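Local structure of glycoside hydrolase family protein (Novosphingobium sp. PP1Y, 6Q2F) at residues I677-K688 with S693-Q704. The protein probably hydrolyses alpha-L-rhamnosides, releasing terminal rhamnose from glycosylated compounds. Sequence-based numbering, arbitrary orientation.
Sequences IHTSVHVPVDDK and SLAIFGQYFNRQ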
loop_
_atom_site.group_PDB
_atom_site.type_symbol
_atom_site.label_atom_id
_atom_site.label_comp_id
_atom_site.label_asym_id
_atom_site.label_seq_id
_atom_site.Cartn_x
_atom_site.Cartn_y
_atom_site.Cartn_z
ATOM N N ILE A 677 -14.437 -2.031 -1.390
ATOM C CA ILE A 677 -14.350 -3.436 -1.116
ATOM C C ILE A 677 -13.815 -4.296 -2.214
ATOM O O ILE A 677 -14.298 -4.283 -3.281
ATOM C CB ILE A 677 -15.686 -3.989 -0.616
ATOM C CG1 ILE A 677 -16.142 -3.214 0.594
ATOM C CG2 ILE A 677 -15.571 -5.455 -0.289
ATOM C CD1 ILE A 677 -17.622 -3.152 0.766
ATOM N N HIS A 678 -12.802 -5.046 -1.882
ATOM C CA HIS A 678 -12.200 -5.992 -2.758
ATOM C C HIS A 678 -12.792 -7.346 -2.428
ATOM O O HIS A 678 -12.434 -7.866 -1.417
ATOM C CB HIS A 678 -10.729 -6.041 -2.447
ATOM C CG HIS A 678 -9.946 -6.926 -3.343
ATOM N ND1 HIS A 678 -10.017 -8.291 -3.283
ATOM C CD2 HIS A 678 -9.069 -6.641 -4.321
ATOM C CE1 HIS A 678 -9.238 -8.808 -4.199
ATOM N NE2 HIS A 678 -8.647 -7.828 -4.840
ATOM N N THR A 679 -13.650 -7.944 -3.245
ATOM C CA THR A 679 -14.222 -7.431 -4.465
ATOM C C THR A 679 -15.632 -7.947 -4.675
ATOM O O THR A 679 -16.127 -8.756 -3.966
ATOM C CB THR A 679 -13.583 -7.945 -5.763
ATOM O OG1 THR A 679 -12.810 -9.104 -5.552
ATOM C CG2 THR A 679 -12.902 -6.953 -6.447
ATOM N N SER A 680 -16.239 -7.434 -5.712
ATOM C CA SER A 680 -17.516 -7.786 -6.149
ATOM C C SER A 680 -17.345 -8.197 -7.600
ATOM O O SER A 680 -17.554 -7.430 -8.485
ATOM C CB SER A 680 -18.444 -6.609 -6.020
ATOM O OG SER A 680 -19.753 -6.978 -6.180
ATOM N N VAL A 681 -16.939 -9.429 -7.818
ATOM C CA VAL A 681 -16.796 -9.963 -9.161
ATOM C C VAL A 681 -18.139 -9.897 -9.888
ATOM O O VAL A 681 -19.202 -10.134 -9.304
ATOM C CB VAL A 681 -16.246 -11.398 -9.068
ATOM C CG1 VAL A 681 -16.596 -12.199 -10.302
ATOM C CG2 VAL A 681 -14.736 -11.372 -8.879
ATOM N N HIS A 682 -18.090 -9.552 -11.169
ATOM C CA HIS A 682 -19.295 -9.480 -11.986
ATOM C C HIS A 682 -19.913 -10.859 -12.169
ATOM O O HIS A 682 -19.211 -11.822 -12.504
ATOM C CB HIS A 682 -18.957 -8.880 -13.353
ATOM C CG HIS A 682 -19.978 -9.160 -14.409
ATOM N ND1 HIS A 682 -21.307 -8.830 -14.264
ATOM C CD2 HIS A 682 -19.856 -9.713 -15.642
ATOM C CE1 HIS A 682 -21.965 -9.177 -15.356
ATOM N NE2 HIS A 682 -21.105 -9.707 -16.207
ATOM N N VAL A 683 -21.228 -10.942 -11.964
ATOM C CA VAL A 683 -21.981 -12.188 -12.078
ATOM C C VAL A 683 -22.688 -12.212 -13.428
ATOM O O VAL A 683 -23.698 -11.520 -13.613
ATOM C CB VAL A 683 -22.984 -12.336 -10.925
ATOM C CG1 VAL A 683 -23.844 -13.594 -11.113
ATOM C CG2 VAL A 683 -22.249 -12.350 -9.604
ATOM N N PRO A 684 -22.173 -12.948 -14.412
ATOM C CA PRO A 684 -22.774 -12.894 -15.757
ATOM C C PRO A 684 -24.006 -13.764 -15.930
ATOM O O PRO A 684 -24.823 -13.458 -16.808
ATOM C CB PRO A 684 -21.642 -13.385 -16.661
ATOM C CG PRO A 684 -20.978 -14.409 -15.792
ATOM C CD PRO A 684 -20.919 -13.712 -14.420
ATOM N N VAL A 685 -24.159 -14.829 -15.146
ATOM C CA VAL A 685 -25.289 -15.747 -15.253
ATOM C C VAL A 685 -25.728 -16.112 -13.841
ATOM O O VAL A 685 -24.917 -16.146 -12.911
ATOM C CB VAL A 685 -24.941 -17.019 -16.077
ATOM C CG1 VAL A 685 -24.520 -16.652 -17.497
ATOM C CG2 VAL A 685 -23.824 -17.794 -15.419
ATOM N N ASP A 686 -27.020 -16.386 -13.674
ATOM C CA ASP A 686 -27.549 -16.597 -12.330
ATOM C C ASP A 686 -27.393 -18.031 -11.822
ATOM O O ASP A 686 -27.332 -18.221 -10.602
ATOM C CB ASP A 686 -29.032 -16.195 -12.265
ATOM C CG ASP A 686 -29.263 -14.724 -12.630
ATOM O OD1 ASP A 686 -28.293 -13.945 -12.627
ATOM O OD2 ASP A 686 -30.418 -14.346 -12.912
ATOM N N ASP A 687 -27.273 -19.023 -12.714
ATOM C CA ASP A 687 -27.441 -20.428 -12.324
ATOM C C ASP A 687 -26.284 -20.941 -11.475
ATOM O O ASP A 687 -26.490 -21.766 -10.580
ATOM C CB ASP A 687 -27.604 -21.319 -13.560
ATOM C CG ASP A 687 -26.550 -21.034 -14.651
ATOM O OD1 ASP A 687 -25.502 -20.428 -14.358
ATOM O OD2 ASP A 687 -26.771 -21.432 -15.813
ATOM N N LYS A 688 -25.063 -20.482 -11.734
ATOM C CA LYS A 688 -23.895 -21.012 -11.037
ATOM C C LYS A 688 -23.712 -20.263 -9.719
ATOM O O LYS A 688 -23.362 -19.078 -9.707
ATOM C CB LYS A 688 -22.663 -20.924 -11.932
ATOM C CG LYS A 688 -22.629 -22.112 -12.933
ATOM C CD LYS A 688 -21.476 -22.040 -13.894
ATOM C CE LYS A 688 -21.455 -23.293 -14.797
ATOM N NZ LYS A 688 -22.647 -23.363 -15.687
ATOM N N SER A 693 -15.141 -16.174 -8.993
ATOM C CA SER A 693 -14.376 -15.511 -7.952
ATOM C C SER A 693 -13.118 -14.991 -8.629
ATOM O O SER A 693 -12.712 -15.525 -9.662
ATOM C CB SER A 693 -14.017 -16.490 -6.836
ATOM O OG SER A 693 -13.238 -17.566 -7.333
ATOM N N LEU A 694 -12.455 -14.016 -8.041
ATOM C CA LEU A 694 -11.227 -13.493 -8.606
ATOM C C LEU A 694 -10.109 -14.393 -8.164
ATOM O O LEU A 694 -9.444 -14.124 -7.226
ATOM C CB LEU A 694 -10.977 -12.079 -8.107
ATOM C CG LEU A 694 -9.597 -11.486 -8.343
ATOM C CD1 LEU A 694 -9.299 -11.315 -9.803
ATOM C CD2 LEU A 694 -9.367 -10.191 -7.610
ATOM N N ALA A 695 -9.945 -15.490 -8.862
ATOM C CA ALA A 695 -8.947 -16.477 -8.538
ATOM C C ALA A 695 -9.099 -16.973 -7.098
ATOM O O ALA A 695 -10.146 -17.322 -6.705
ATOM C CB ALA A 695 -7.558 -15.977 -8.839
ATOM N N ILE A 696 -8.045 -16.957 -6.329
ATOM C CA ILE A 696 -8.072 -17.439 -4.976
ATOM C C ILE A 696 -8.385 -16.342 -4.007
ATOM O O ILE A 696 -8.150 -16.475 -2.841
ATOM C CB ILE A 696 -6.691 -17.941 -4.580
ATOM C CG1 ILE A 696 -5.673 -16.841 -4.732
ATOM C CG2 ILE A 696 -6.266 -19.118 -5.417
ATOM C CD1 ILE A 696 -4.350 -17.189 -4.115
ATOM N N PHE A 697 -8.856 -15.215 -4.477
ATOM C CA PHE A 697 -9.081 -14.125 -3.564
ATOM C C PHE A 697 -10.496 -13.768 -3.268
ATOM O O PHE A 697 -11.348 -13.872 -4.086
ATOM C CB PHE A 697 -8.412 -12.859 -4.082
ATOM C CG PHE A 697 -6.964 -12.987 -4.331
ATOM C CD1 PHE A 697 -6.082 -12.881 -3.324
ATOM C CD2 PHE A 697 -6.496 -13.170 -5.585
ATOM C CE1 PHE A 697 -4.745 -12.998 -3.548
ATOM C CE2 PHE A 697 -5.165 -13.272 -5.830
ATOM C CZ PHE A 697 -4.283 -13.189 -4.801
ATOM N N GLY A 698 -10.699 -13.308 -2.057
ATOM C CA GLY A 698 -11.970 -12.808 -1.615
ATOM C C GLY A 698 -11.705 -11.316 -1.492
ATOM O O GLY A 698 -10.645 -10.920 -1.825
ATOM N N GLN A 699 -12.625 -10.494 -1.018
ATOM C CA GLN A 699 -13.957 -10.857 -0.618
ATOM C C GLN A 699 -14.762 -11.325 -1.788
ATOM O O GLN A 699 -14.433 -11.084 -2.903
ATOM C CB GLN A 699 -14.686 -9.673 -0.002
ATOM C CG GLN A 699 -14.130 -9.209 1.300
ATOM C CD GLN A 699 -14.221 -10.248 2.369
ATOM O OE1 GLN A 699 -15.271 -10.711 2.668
ATOM N NE2 GLN A 699 -13.121 -10.610 2.931
ATOM N N TYR A 700 -15.852 -11.983 -1.482
ATOM C CA TYR A 700 -16.742 -12.584 -2.474
ATOM C C TYR A 700 -18.073 -11.831 -2.507
ATOM O O TYR A 700 -19.153 -12.421 -2.592
ATOM C CB TYR A 700 -16.951 -14.070 -2.162
ATOM C CG TYR A 700 -15.643 -14.832 -2.086
ATOM C CD1 TYR A 700 -14.914 -14.892 -0.904
ATOM C CD2 TYR A 700 -15.120 -15.469 -3.204
ATOM C CE1 TYR A 700 -13.719 -15.569 -0.836
ATOM C CE2 TYR A 700 -13.915 -16.134 -3.147
ATOM C CZ TYR A 700 -13.216 -16.186 -1.963
ATOM O OH TYR A 700 -12.024 -16.855 -1.906
ATOM N N PHE A 701 -17.994 -10.501 -2.454
ATOM C CA PHE A 701 -19.125 -9.650 -2.074
ATOM C C PHE A 701 -19.908 -9.227 -3.318
ATOM O O PHE A 701 -19.801 -8.102 -3.799
ATOM C CB PHE A 701 -18.596 -8.448 -1.297
ATOM C CG PHE A 701 -19.658 -7.575 -0.719
ATOM C CD1 PHE A 701 -20.632 -8.108 0.111
ATOM C CD2 PHE A 701 -19.658 -6.215 -0.970
ATOM C CE1 PHE A 701 -21.605 -7.287 0.676
ATOM C CE2 PHE A 701 -20.627 -5.396 -0.423
ATOM C CZ PHE A 701 -21.598 -5.932 0.405
ATOM N N ASN A 702 -20.710 -10.156 -3.850
ATOM C CA ASN A 702 -21.574 -9.859 -4.992
ATOM C C ASN A 702 -22.946 -10.485 -4.748
ATOM O O ASN A 702 -23.224 -11.026 -3.672
ATOM C CB ASN A 702 -20.960 -10.320 -6.326
ATOM C CG ASN A 702 -20.758 -11.844 -6.410
ATOM O OD1 ASN A 702 -21.433 -12.633 -5.738
ATOM N ND2 ASN A 702 -19.813 -12.252 -7.248
ATOM N N ARG A 703 -23.824 -10.389 -5.749
ATOM C CA ARG A 703 -25.220 -10.772 -5.562
ATOM C C ARG A 703 -25.412 -12.268 -5.379
ATOM O O ARG A 703 -26.509 -12.692 -4.978
ATOM C CB ARG A 703 -26.054 -10.298 -6.742
ATOM C CG ARG A 703 -25.633 -10.843 -8.118
ATOM C CD ARG A 703 -26.550 -10.234 -9.133
ATOM N NE ARG A 703 -26.138 -10.505 -10.506
ATOM C CZ ARG A 703 -26.661 -11.486 -11.223
ATOM N NH1 ARG A 703 -27.589 -12.262 -10.667
ATOM N NH2 ARG A 703 -26.248 -11.698 -12.466
ATOM N N GLN A 704 -24.395 -13.070 -5.676
ATOM C CA GLN A 704 -24.428 -14.502 -5.422
ATOM C C GLN A 704 -23.994 -14.865 -4.003
ATOM O O GLN A 704 -24.166 -16.018 -3.601
ATOM C CB GLN A 704 -23.525 -15.234 -6.433
ATOM C CG GLN A 704 -23.908 -15.053 -7.907
ATOM C CD GLN A 704 -25.208 -15.742 -8.287
ATOM O OE1 GLN A 704 -26.236 -15.573 -7.646
ATOM N NE2 GLN A 704 -25.161 -16.520 -9.353
#
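His-678 and Gln-699 show how two largely irregular segments can be joined without extended sheet pairing: Gln-699 N donates to His-678 O (2.7 Å), while His-678 ND1 reaches Gly-698 O at 3.1 Å, the acceptor lying close to the imidazole plane. Non-proline cis peptides precede both Thr-679 and Gln-699, and these two residues are themselves linked by Thr-679 N to Gln-699 O. Farther along, Phe-701 N returns to Thr-679 O and Ser-680 OG donates to Phe-701 O.

Asn-702 carries the pairing onward. Its CB rests 3.5 Å from Val-681 O, and its CG lies 3.6 Å from CG2 of Val-683, whose side chain it crosses nearly at a right angle. With CG held between backbone N and carbonyl carbon (chi1 63°), the amide works in two directions: ND2 crosses to Val-681 O (3.0 Å), while OD1 turns back on its own segment to accept from Gln-704 N, an Asx turn.

The outer end is ionic. Arg-703 lays one guanidinium face against Val-683 CG1, sends NH2 to Val-683 O (2.8 Å) and bonds through NH1 to Asp-686 OD1 at 2.7 Å, the carboxylate turned 86° from the guanidinium. Lys-73 pairs with Asp-686 OD2 and Asp-74 with Arg-703 NE, tying both to helix 68-81. A leucine in place of Arg-703 would probably leave Asp-686 OD1 and Asp-74 without their guanidinium mate and Val-683 O without this donor. Gln-704 NE2 binds Asp-686 O (3.0 Å) from above the carbonyl plane.

Strand 674-677 belongs to the parallel barrel, and His-678, just beyond it, touches the sodium ligand Glu-644; the chemistry thus grades from neutral bonds beside the sodium site to salt bridges that tie the Asp-686 end to helix 68-81.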